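Local coordinates for protein prolyl endopeptidase (Myxococcus xanthus, PDB 2BKL) that probably cleaves oligopeptides on the carboxyl side of proline, and less readily of alanine, as a serine protease of the prolyl oligopeptidase family, at residues T14-W26 / K583-H597. Residues are numbered along the deposited sequence; the frame is centred on the assembly and turned at random.
Sequences TLHGVQVADPYRW and KPEDFKTLHAYSPYH. With MES (2-(N-morpholino)-ethanesulfonic acid), chain D.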
# COMPACT_ATOMS: atom_id res chain seq x y z
N THR A 14 -2.98 -27.73 20.68
CA THR A 14 -4.39 -27.74 20.94
C THR A 14 -4.79 -26.33 21.24
O THR A 14 -4.36 -25.77 22.24
CB THR A 14 -4.72 -28.63 22.14
OG1 THR A 14 -4.26 -29.96 21.87
CG2 THR A 14 -6.22 -28.79 22.27
N LEU A 15 -5.59 -25.76 20.36
CA LEU A 15 -6.04 -24.39 20.49
C LEU A 15 -7.56 -24.40 20.55
O LEU A 15 -8.21 -24.88 19.63
CB LEU A 15 -5.55 -23.58 19.29
CG LEU A 15 -4.05 -23.75 19.00
CD1 LEU A 15 -3.64 -23.04 17.73
CD2 LEU A 15 -3.22 -23.23 20.17
N HIS A 16 -8.12 -23.90 21.65
CA HIS A 16 -9.56 -23.83 21.84
C HIS A 16 -10.26 -25.18 21.56
O HIS A 16 -11.30 -25.24 20.90
CB HIS A 16 -10.15 -22.71 20.97
CG HIS A 16 -9.41 -21.42 21.10
ND1 HIS A 16 -9.47 -20.63 22.24
CD2 HIS A 16 -8.55 -20.79 20.26
CE1 HIS A 16 -8.71 -19.57 22.08
NE2 HIS A 16 -8.13 -19.64 20.89
N GLY A 17 -9.62 -26.25 22.03
CA GLY A 17 -10.18 -27.58 21.92
C GLY A 17 -9.91 -28.31 20.62
O GLY A 17 -10.35 -29.45 20.46
N VAL A 18 -9.18 -27.68 19.70
CA VAL A 18 -8.98 -28.18 18.35
C VAL A 18 -7.49 -28.43 18.11
O VAL A 18 -6.69 -27.55 18.38
CB VAL A 18 -9.45 -27.13 17.30
CG1 VAL A 18 -9.07 -27.57 15.89
CG2 VAL A 18 -10.95 -26.90 17.41
N GLN A 19 -7.15 -29.60 17.58
CA GLN A 19 -5.79 -29.93 17.18
C GLN A 19 -5.42 -29.18 15.89
O GLN A 19 -6.16 -29.24 14.90
CB GLN A 19 -5.64 -31.43 16.94
CG GLN A 19 -5.98 -32.29 18.14
CD GLN A 19 -5.06 -32.04 19.31
OE1 GLN A 19 -5.45 -31.40 20.29
NE2 GLN A 19 -3.83 -32.53 19.21
N VAL A 20 -4.30 -28.48 15.94
CA VAL A 20 -3.75 -27.77 14.78
C VAL A 20 -2.35 -28.30 14.51
O VAL A 20 -1.48 -28.16 15.34
CB VAL A 20 -3.69 -26.25 15.03
CG1 VAL A 20 -3.12 -25.50 13.83
CG2 VAL A 20 -5.06 -25.72 15.38
N ALA A 21 -2.13 -28.87 13.34
CA ALA A 21 -0.83 -29.39 12.93
C ALA A 21 0.01 -28.30 12.26
O ALA A 21 -0.49 -27.50 11.47
CB ALA A 21 -1.01 -30.58 12.01
N ASP A 22 1.31 -28.33 12.54
CA ASP A 22 2.27 -27.35 12.05
C ASP A 22 3.55 -28.09 11.63
O ASP A 22 4.57 -28.01 12.31
CB ASP A 22 2.53 -26.29 13.12
CG ASP A 22 3.10 -24.99 12.59
OD1 ASP A 22 3.72 -24.95 11.49
OD2 ASP A 22 2.98 -23.96 13.27
N PRO A 23 3.50 -28.84 10.54
CA PRO A 23 4.64 -29.70 10.19
C PRO A 23 5.93 -28.98 9.92
O PRO A 23 7.01 -29.55 10.12
CB PRO A 23 4.14 -30.44 8.93
CG PRO A 23 2.99 -29.66 8.45
CD PRO A 23 2.37 -28.99 9.63
N TYR A 24 5.85 -27.72 9.50
CA TYR A 24 7.03 -26.96 9.13
C TYR A 24 7.33 -25.82 10.11
O TYR A 24 8.01 -24.88 9.77
CB TYR A 24 6.88 -26.46 7.68
CG TYR A 24 6.67 -27.61 6.75
CD1 TYR A 24 7.67 -28.54 6.52
CD2 TYR A 24 5.43 -27.83 6.15
CE1 TYR A 24 7.47 -29.63 5.69
CE2 TYR A 24 5.22 -28.93 5.34
CZ TYR A 24 6.25 -29.83 5.10
OH TYR A 24 6.03 -30.93 4.31
N ARG A 25 6.86 -25.96 11.34
CA ARG A 25 7.19 -25.04 12.44
C ARG A 25 8.68 -24.67 12.50
O ARG A 25 9.03 -23.52 12.78
CB ARG A 25 6.73 -25.64 13.76
CG ARG A 25 7.14 -24.88 15.01
CD ARG A 25 6.49 -23.53 15.17
NE ARG A 25 5.06 -23.67 15.27
CZ ARG A 25 4.39 -24.08 16.34
NH1 ARG A 25 5.02 -24.28 17.49
NH2 ARG A 25 3.08 -24.24 16.29
N TRP A 26 9.57 -25.62 12.23
CA TRP A 26 10.99 -25.38 12.35
C TRP A 26 11.51 -24.30 11.42
O TRP A 26 12.53 -23.67 11.71
CB TRP A 26 11.80 -26.70 12.21
CG TRP A 26 11.91 -27.28 10.83
CD1 TRP A 26 11.05 -28.16 10.23
CD2 TRP A 26 12.97 -27.06 9.91
NE1 TRP A 26 11.51 -28.47 8.97
CE2 TRP A 26 12.69 -27.82 8.75
CE3 TRP A 26 14.13 -26.29 9.92
CZ2 TRP A 26 13.54 -27.83 7.63
CZ3 TRP A 26 14.96 -26.29 8.81
CH2 TRP A 26 14.66 -27.06 7.68
N LYS A 583 -8.30 -15.69 20.49
CA LYS A 583 -9.71 -15.67 20.90
C LYS A 583 -10.49 -16.79 20.20
O LYS A 583 -10.27 -17.03 19.02
CB LYS A 583 -10.34 -14.31 20.57
CG LYS A 583 -9.73 -13.19 21.39
CD LYS A 583 -10.27 -11.82 21.00
CE LYS A 583 -9.40 -10.69 21.61
NZ LYS A 583 -9.04 -9.60 20.62
N PRO A 584 -11.38 -17.49 20.90
CA PRO A 584 -12.01 -18.69 20.33
C PRO A 584 -12.81 -18.47 19.05
O PRO A 584 -12.70 -19.29 18.11
CB PRO A 584 -12.94 -19.20 21.45
CG PRO A 584 -13.03 -18.08 22.43
CD PRO A 584 -11.80 -17.23 22.28
N GLU A 585 -13.65 -17.44 19.01
CA GLU A 585 -14.49 -17.21 17.83
C GLU A 585 -13.61 -16.78 16.65
O GLU A 585 -13.85 -17.20 15.52
CB GLU A 585 -15.60 -16.18 18.09
CG GLU A 585 -16.79 -16.72 18.91
CD GLU A 585 -17.34 -18.08 18.43
OE1 GLU A 585 -17.62 -18.26 17.21
OE2 GLU A 585 -17.50 -18.98 19.29
N ASP A 586 -12.63 -15.93 16.92
CA ASP A 586 -11.72 -15.50 15.87
C ASP A 586 -10.96 -16.70 15.31
O ASP A 586 -10.71 -16.78 14.11
CB ASP A 586 -10.67 -14.52 16.36
CG ASP A 586 -11.22 -13.16 16.78
OD1 ASP A 586 -12.46 -12.96 16.83
OD2 ASP A 586 -10.42 -12.23 17.09
N PHE A 587 -10.51 -17.59 16.20
CA PHE A 587 -9.78 -18.77 15.78
C PHE A 587 -10.59 -19.60 14.80
O PHE A 587 -10.05 -20.07 13.81
CB PHE A 587 -9.39 -19.65 17.00
CG PHE A 587 -8.92 -21.02 16.64
CD1 PHE A 587 -7.66 -21.22 16.09
CD2 PHE A 587 -9.74 -22.13 16.81
CE1 PHE A 587 -7.23 -22.49 15.73
CE2 PHE A 587 -9.31 -23.40 16.44
CZ PHE A 587 -8.04 -23.58 15.92
N LYS A 588 -11.87 -19.80 15.07
CA LYS A 588 -12.69 -20.62 14.19
C LYS A 588 -12.69 -20.03 12.77
O LYS A 588 -12.51 -20.74 11.79
CB LYS A 588 -14.11 -20.76 14.71
CG LYS A 588 -14.96 -21.65 13.83
CD LYS A 588 -16.21 -22.11 14.55
CE LYS A 588 -17.02 -23.07 13.67
NZ LYS A 588 -17.47 -22.40 12.42
N THR A 589 -12.87 -18.72 12.69
CA THR A 589 -12.84 -18.03 11.41
C THR A 589 -11.51 -18.18 10.69
O THR A 589 -11.46 -18.52 9.53
CB THR A 589 -13.13 -16.53 11.65
OG1 THR A 589 -14.52 -16.39 12.05
CG2 THR A 589 -12.96 -15.69 10.38
N LEU A 590 -10.42 -17.87 11.39
CA LEU A 590 -9.08 -17.89 10.80
C LEU A 590 -8.67 -19.29 10.38
O LEU A 590 -8.11 -19.47 9.29
CB LEU A 590 -8.09 -17.30 11.80
CG LEU A 590 -8.27 -15.82 12.10
CD1 LEU A 590 -7.65 -15.49 13.46
CD2 LEU A 590 -7.68 -14.99 10.98
N HIS A 591 -8.91 -20.27 11.22
CA HIS A 591 -8.50 -21.63 10.95
C HIS A 591 -9.23 -22.15 9.74
O HIS A 591 -8.65 -22.91 8.98
CB HIS A 591 -8.72 -22.51 12.18
CG HIS A 591 -8.06 -23.86 12.09
ND1 HIS A 591 -8.59 -24.97 12.70
CD2 HIS A 591 -6.91 -24.26 11.50
CE1 HIS A 591 -7.81 -26.01 12.47
NE2 HIS A 591 -6.77 -25.61 11.76
N ALA A 592 -10.46 -21.69 9.49
CA ALA A 592 -11.23 -22.19 8.37
C ALA A 592 -10.64 -21.80 7.02
O ALA A 592 -10.83 -22.52 6.05
CB ALA A 592 -12.65 -21.72 8.48
N TYR A 593 -9.95 -20.67 6.95
CA TYR A 593 -9.33 -20.25 5.68
C TYR A 593 -7.80 -20.21 5.60
O TYR A 593 -7.28 -20.11 4.50
CB TYR A 593 -9.91 -18.92 5.17
CG TYR A 593 -9.56 -17.65 5.94
CD1 TYR A 593 -8.30 -17.06 5.81
CD2 TYR A 593 -10.49 -16.99 6.73
CE1 TYR A 593 -8.00 -15.87 6.44
CE2 TYR A 593 -10.20 -15.82 7.38
CZ TYR A 593 -8.95 -15.24 7.23
OH TYR A 593 -8.67 -14.04 7.85
N SER A 594 -7.11 -20.27 6.74
CA SER A 594 -5.63 -20.17 6.87
C SER A 594 -4.97 -21.05 5.81
O SER A 594 -5.08 -22.28 5.88
CB SER A 594 -5.24 -20.64 8.26
OG SER A 594 -3.83 -20.62 8.42
N PRO A 595 -4.41 -20.49 4.75
CA PRO A 595 -3.96 -21.33 3.63
C PRO A 595 -2.98 -22.43 4.02
O PRO A 595 -3.04 -23.53 3.48
CB PRO A 595 -3.35 -20.30 2.66
CG PRO A 595 -4.18 -19.10 2.92
CD PRO A 595 -4.38 -19.05 4.41
N TYR A 596 -2.07 -22.13 4.93
CA TYR A 596 -1.06 -23.09 5.37
C TYR A 596 -1.68 -24.35 5.94
O TYR A 596 -1.08 -25.41 5.85
CB TYR A 596 -0.15 -22.43 6.39
CG TYR A 596 0.82 -23.36 7.08
CD1 TYR A 596 1.82 -24.00 6.37
CD2 TYR A 596 0.74 -23.58 8.43
CE1 TYR A 596 2.72 -24.84 7.00
CE2 TYR A 596 1.64 -24.44 9.07
CZ TYR A 596 2.62 -25.04 8.35
OH TYR A 596 3.51 -25.82 9.07
N HIS A 597 -2.88 -24.23 6.51
CA HIS A 597 -3.59 -25.35 7.12
C HIS A 597 -4.58 -26.03 6.19
O HIS A 597 -5.34 -26.92 6.62
CB HIS A 597 -4.30 -24.89 8.40
CG HIS A 597 -3.36 -24.36 9.41
ND1 HIS A 597 -3.09 -23.01 9.53
CD2 HIS A 597 -2.60 -24.99 10.33
CE1 HIS A 597 -2.18 -22.84 10.48
NE2 HIS A 597 -1.88 -24.02 10.99
O1 MES D . -5.03 -31.61 4.71
C2 MES D . -4.38 -30.35 5.00
C3 MES D . -4.00 -30.15 6.47
N4 MES D . -5.05 -30.68 7.35
C5 MES D . -5.80 -31.88 6.94
C6 MES D . -5.05 -32.53 5.79
C7 MES D . -4.84 -30.52 8.80
C8 MES D . -4.63 -29.04 9.17
S MES D . -5.08 -28.78 10.77
O1S MES D . -6.54 -29.00 10.88
O2S MES D . -4.74 -27.39 11.13
O3S MES D . -4.30 -29.76 11.59
O HOH W 1 0.28 -23.16 12.75
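V20 CG2 lies over a face of the H591 ring, and beside the pair sits a sulfonate from a buffer molecule, MES: its O2S accepts a hydrogen bond from H591 NE2 at 2.8 Å, nearly straight at 171°, while its O3S receives the backbone N of A21. Probably a guest from the crystallisation liquor, it sits midway along the seam where the N-terminal hairpin, strands 12-15 and 18-21, lies against helix 584-593 and the 3-10 turn after it, in the C-terminal, alpha/beta-hydrolase part of the sequence.

F587 carries the apolar half. With CG anti to the backbone N (chi1 167°), its ring slips under the hairpin: L15 CB sits over one face, H591 CB covers the other, and V18 CB and V20 CG2 meet the edge, the latter 3.7 Å from F587 CZ. Where the hairpin turns, the H16 ring lies on the first turn of the helix, with P584 CA 3.7 Å from its centroid in a CH-pi contact; its NE2 is held by the carbonyl of A581.

At the end away from H16, Y596 OH donates a hydrogen bond to D22 OD1 at 2.6 Å, on the anti side of the carboxylate, and accepts the backbone N-H of Y24 at 3.0 Å. R25, also paired with D13, grips D22 OD2 side-on through NE and NH2, both from the same face of the carboxylate, and K626 of helix 622-632 pairs with OD1. An alanine in place of D22 would probably leave the Y596 hydroxyl without its acceptor and cost K626 a mate and R25 one of its carboxylate partners. This buried carboxylate is likely to stay ionised; its bonds to Y596 and K626 link the N-terminal segment to the rest of the catalytic domain.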